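Local atomic coordinates of Slr1257 protein (Synechocystis sp. PCC 6803 substr. Kazusa, PDB entry 1IIT), a protein that probably works as a ligand-gated ion channel, of which this chain is the ligand-binding core that binds L-glutamate or L-serine. Residues T88-S93 / L187-F192. Residues are numbered along the deposited sequence; the frame is centred on the assembly and turned at random.
Sequences TQPYFS and LEPYGF
The ring of Tyr-91 stands between the side chains of Tyr-190 and Phe-192. Its CE2 comes to 3.4 Å from CE2 of Phe-192, and the two planes are inclined at 49°. CB of Tyr-190 makes an off-centre CH-pi contact with the same ring. CG of Tyr-91 sits between its backbone N and carbonyl carbon (chi1 69°), which brings the ring against segment 187-192. Its hydroxyl is hydrogen-bonded to Gly-71 O and Ser-31 OG. Further along, the Phe-92 and Tyr-190 side chains run alongside each other in one direction. Their rings are roughly parallel but offset so far that they hardly overlap, with CD2 of Phe-92 3.6 Å from CD1 of Tyr-190. Phe-16 meets both rings edge-to-face. Away from these rings, CB of Pro-90 touches CB of Pro-189 at 3.6 Å.

The fold is that of a periplasmic binding protein, with two lobes around a ligand cleft. Strands 92-101 and 178-195 run antiparallel and pass from one lobe to the other. Tyr-190 lines the pocket and touches the bound serine. Its hydroxyl is hydrogen-bonded to Asp-162, another pocket residue. Glu-188 faces away from segment 88-93 and bonds Ser-74, Thr-126 and Trp-130.

Backbone hydrogen bonds join the two segments. Tyr-91 N gives a 2.8 Å bond to Tyr-190 O, nearly in line with the carbonyl. Tyr-190 N reaches Phe-92 O, also at 2.8 Å. At the other end, Thr-88 uses both backbone and side chain. Its N bonds Phe-192 O, and its OG1 accepts a nearly straight bond from Phe-192 N (3.0 Å, 172° at the hydrogen). The same OG1 donates to Gln-89 O from above the carbonyl plane. Thr-88 O accepts a hydrogen bond from Gln-89 NE2 of the second subunit, and Gln-89 NE2 gives one to Thr-88 O of that subunit.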
ATOM      1  N   THR A  88       1.737   1.327  10.813  1.00 12.94           N
ATOM      2  CA  THR A  88       1.661   2.645  10.203  1.00  9.08           C
ATOM      3  C   THR A  88       1.203   2.361   8.772  1.00  9.16           C
ATOM      4  O   THR A  88       1.063   1.203   8.368  1.00  7.19           O
ATOM      5  CB  THR A  88       3.041   3.309  10.033  1.00  9.90           C
ATOM      6  OG1 THR A  88       3.861   2.479   9.197  1.00  9.37           O
ATOM      7  CG2 THR A  88       3.715   3.578  11.373  1.00  5.71           C
ATOM      8  N   GLN A  89       0.995   3.418   7.999  1.00  8.99           N
ATOM      9  CA  GLN A  89       0.645   3.253   6.599  1.00  9.36           C
ATOM     10  C   GLN A  89       1.892   2.631   5.970  1.00  9.47           C
ATOM     11  O   GLN A  89       3.013   2.839   6.460  1.00  8.82           O
ATOM     12  CB  GLN A  89       0.362   4.615   5.962  1.00 10.33           C
ATOM     13  CG  GLN A  89      -1.057   5.113   6.192  1.00  8.31           C
ATOM     14  CD  GLN A  89      -2.082   4.218   5.522  1.00 13.00           C
ATOM     15  OE1 GLN A  89      -1.928   3.851   4.359  1.00 16.37           O
ATOM     16  NE2 GLN A  89      -3.114   3.833   6.261  1.00 11.13           N
ATOM     17  N   PRO A  90       1.711   1.782   4.947  1.00 10.92           N
ATOM     18  CA  PRO A  90       2.852   1.140   4.281  1.00 13.37           C
ATOM     19  C   PRO A  90       3.731   2.171   3.573  1.00 13.25           C
ATOM     20  O   PRO A  90       3.225   3.166   3.048  1.00 10.27           O
ATOM     21  CB  PRO A  90       2.183   0.222   3.265  1.00 13.20           C
ATOM     22  CG  PRO A  90       0.861  -0.075   3.890  1.00 14.89           C
ATOM     23  CD  PRO A  90       0.438   1.247   4.438  1.00  9.38           C
ATOM     24  N   TYR A  91       5.040   1.927   3.557  1.00 10.79           N
ATOM     25  CA  TYR A  91       5.972   2.838   2.912  1.00  9.69           C
ATOM     26  C   TYR A  91       6.697   2.208   1.714  1.00 10.43           C
ATOM     27  O   TYR A  91       7.392   2.899   0.971  1.00  9.17           O
ATOM     28  CB  TYR A  91       6.982   3.385   3.936  1.00 11.45           C
ATOM     29  CG  TYR A  91       7.966   2.369   4.464  1.00 10.21           C
ATOM     30  CD1 TYR A  91       9.212   2.201   3.857  1.00 10.61           C
ATOM     31  CD2 TYR A  91       7.646   1.553   5.551  1.00  9.48           C
ATOM     32  CE1 TYR A  91      10.113   1.239   4.310  1.00  9.57           C
ATOM     33  CE2 TYR A  91       8.541   0.583   6.012  1.00 10.82           C
ATOM     34  CZ  TYR A  91       9.772   0.435   5.382  1.00 10.35           C
ATOM     35  OH  TYR A  91      10.650  -0.530   5.802  1.00 10.77           O
ATOM     36  N   PHE A  92       6.496   0.912   1.502  1.00 10.56           N
ATOM     37  CA  PHE A  92       7.157   0.201   0.404  1.00 11.91           C
ATOM     38  C   PHE A  92       6.339  -1.019   0.017  1.00 12.51           C
ATOM     39  O   PHE A  92       5.722  -1.657   0.861  1.00 14.31           O
ATOM     40  CB  PHE A  92       8.568  -0.254   0.827  1.00  9.79           C
ATOM     41  CG  PHE A  92       9.407  -0.809  -0.309  1.00 10.99           C
ATOM     42  CD1 PHE A  92      10.126   0.043  -1.144  1.00 12.76           C
ATOM     43  CD2 PHE A  92       9.477  -2.182  -0.542  1.00 11.92           C
ATOM     44  CE1 PHE A  92      10.903  -0.467  -2.203  1.00 13.86           C
ATOM     45  CE2 PHE A  92      10.246  -2.703  -1.595  1.00 11.00           C
ATOM     46  CZ  PHE A  92      10.960  -1.841  -2.426  1.00  8.70           C
ATOM     47  N   SER A  93       6.323  -1.324  -1.273  1.00 12.23           N
ATOM     48  CA  SER A  93       5.603  -2.478  -1.774  1.00 14.49           C
ATOM     49  C   SER A  93       6.672  -3.456  -2.247  1.00 15.45           C
ATOM     50  O   SER A  93       7.373  -3.204  -3.231  1.00 13.09           O
ATOM     51  CB  SER A  93       4.688  -2.069  -2.919  1.00 14.64           C
ATOM     52  OG  SER A  93       4.037  -3.202  -3.444  1.00 24.22           O
ATOM     53  N   LEU A 187       3.061 -10.197  -3.036  1.00 21.31           N
ATOM     54  CA  LEU A 187       3.386  -8.777  -3.009  1.00 22.31           C
ATOM     55  C   LEU A 187       2.914  -8.334  -1.636  1.00 22.79           C
ATOM     56  O   LEU A 187       1.746  -8.511  -1.284  1.00 21.29           O
ATOM     57  CB  LEU A 187       2.643  -8.028  -4.108  1.00 24.73           C
ATOM     58  CG  LEU A 187       3.503  -7.738  -5.335  1.00 35.56           C
ATOM     59  CD1 LEU A 187       2.634  -7.693  -6.585  1.00 35.78           C
ATOM     60  CD2 LEU A 187       4.279  -6.420  -5.123  1.00 36.35           C
ATOM     61  N   GLU A 188       3.843  -7.821  -0.841  1.00 16.57           N
ATOM     62  CA  GLU A 188       3.536  -7.413   0.516  1.00 18.83           C
ATOM     63  C   GLU A 188       3.998  -6.011   0.844  1.00 16.80           C
ATOM     64  O   GLU A 188       5.118  -5.623   0.515  1.00 19.11           O
ATOM     65  CB  GLU A 188       4.210  -8.374   1.497  1.00 18.73           C
ATOM     66  CG  GLU A 188       3.974  -9.831   1.183  1.00 23.80           C
ATOM     67  CD  GLU A 188       4.651 -10.777   2.150  1.00 23.99           C
ATOM     68  OE1 GLU A 188       5.654 -10.406   2.801  1.00 26.78           O
ATOM     69  OE2 GLU A 188       4.180 -11.915   2.252  1.00 30.06           O
ATOM     70  N   PRO A 189       3.133  -5.225   1.502  1.00 14.92           N
ATOM     71  CA  PRO A 189       3.533  -3.865   1.858  1.00 12.91           C
ATOM     72  C   PRO A 189       4.370  -3.883   3.148  1.00 12.81           C
ATOM     73  O   PRO A 189       4.218  -4.784   3.978  1.00 10.80           O
ATOM     74  CB  PRO A 189       2.187  -3.165   2.055  1.00 12.94           C
ATOM     75  CG  PRO A 189       1.316  -4.239   2.592  1.00 13.07           C
ATOM     76  CD  PRO A 189       1.700  -5.451   1.766  1.00 13.82           C
ATOM     77  N   TYR A 190       5.303  -2.940   3.272  1.00 10.92           N
ATOM     78  CA  TYR A 190       6.138  -2.821   4.470  1.00 11.53           C
ATOM     79  C   TYR A 190       5.625  -1.636   5.282  1.00 10.80           C
ATOM     80  O   TYR A 190       5.305  -0.600   4.719  1.00 11.03           O
ATOM     81  CB  TYR A 190       7.598  -2.498   4.127  1.00  9.90           C
ATOM     82  CG  TYR A 190       8.428  -3.591   3.501  1.00 12.69           C
ATOM     83  CD1 TYR A 190       9.649  -3.279   2.908  1.00 11.43           C
ATOM     84  CD2 TYR A 190       8.022  -4.928   3.509  1.00 12.57           C
ATOM     85  CE1 TYR A 190      10.443  -4.253   2.339  1.00  9.48           C
ATOM     86  CE2 TYR A 190       8.820  -5.924   2.935  1.00 11.94           C
ATOM     87  CZ  TYR A 190      10.034  -5.569   2.351  1.00 15.18           C
ATOM     88  OH  TYR A 190      10.837  -6.510   1.741  1.00 16.36           O
ATOM     89  N   GLY A 191       5.577  -1.794   6.601  1.00 11.45           N
ATOM     90  CA  GLY A 191       5.150  -0.718   7.480  1.00 10.15           C
ATOM     91  C   GLY A 191       5.935  -0.796   8.783  1.00 14.31           C
ATOM     92  O   GLY A 191       6.760  -1.700   8.965  1.00 15.41           O
ATOM     93  N   PHE A 192       5.756   0.189   9.657  1.00 10.99           N
ATOM     94  CA  PHE A 192       6.418   0.184  10.958  1.00 10.17           C
ATOM     95  C   PHE A 192       5.347  -0.203  11.985  1.00 11.32           C
ATOM     96  O   PHE A 192       4.152  -0.126  11.693  1.00 11.40           O
ATOM     97  CB  PHE A 192       6.979   1.568  11.287  1.00  9.08           C
ATOM     98  CG  PHE A 192       8.131   2.000  10.410  1.00 10.77           C
ATOM     99  CD1 PHE A 192       8.482   3.346  10.334  1.00  8.26           C
ATOM    100  CD2 PHE A 192       8.887   1.071   9.697  1.00  8.35           C
ATOM    101  CE1 PHE A 192       9.564   3.767   9.579  1.00 10.83           C
ATOM    102  CE2 PHE A 192       9.980   1.482   8.932  1.00  9.51           C
ATOM    103  CZ  PHE A 192      10.319   2.833   8.872  1.00 11.17           C
TER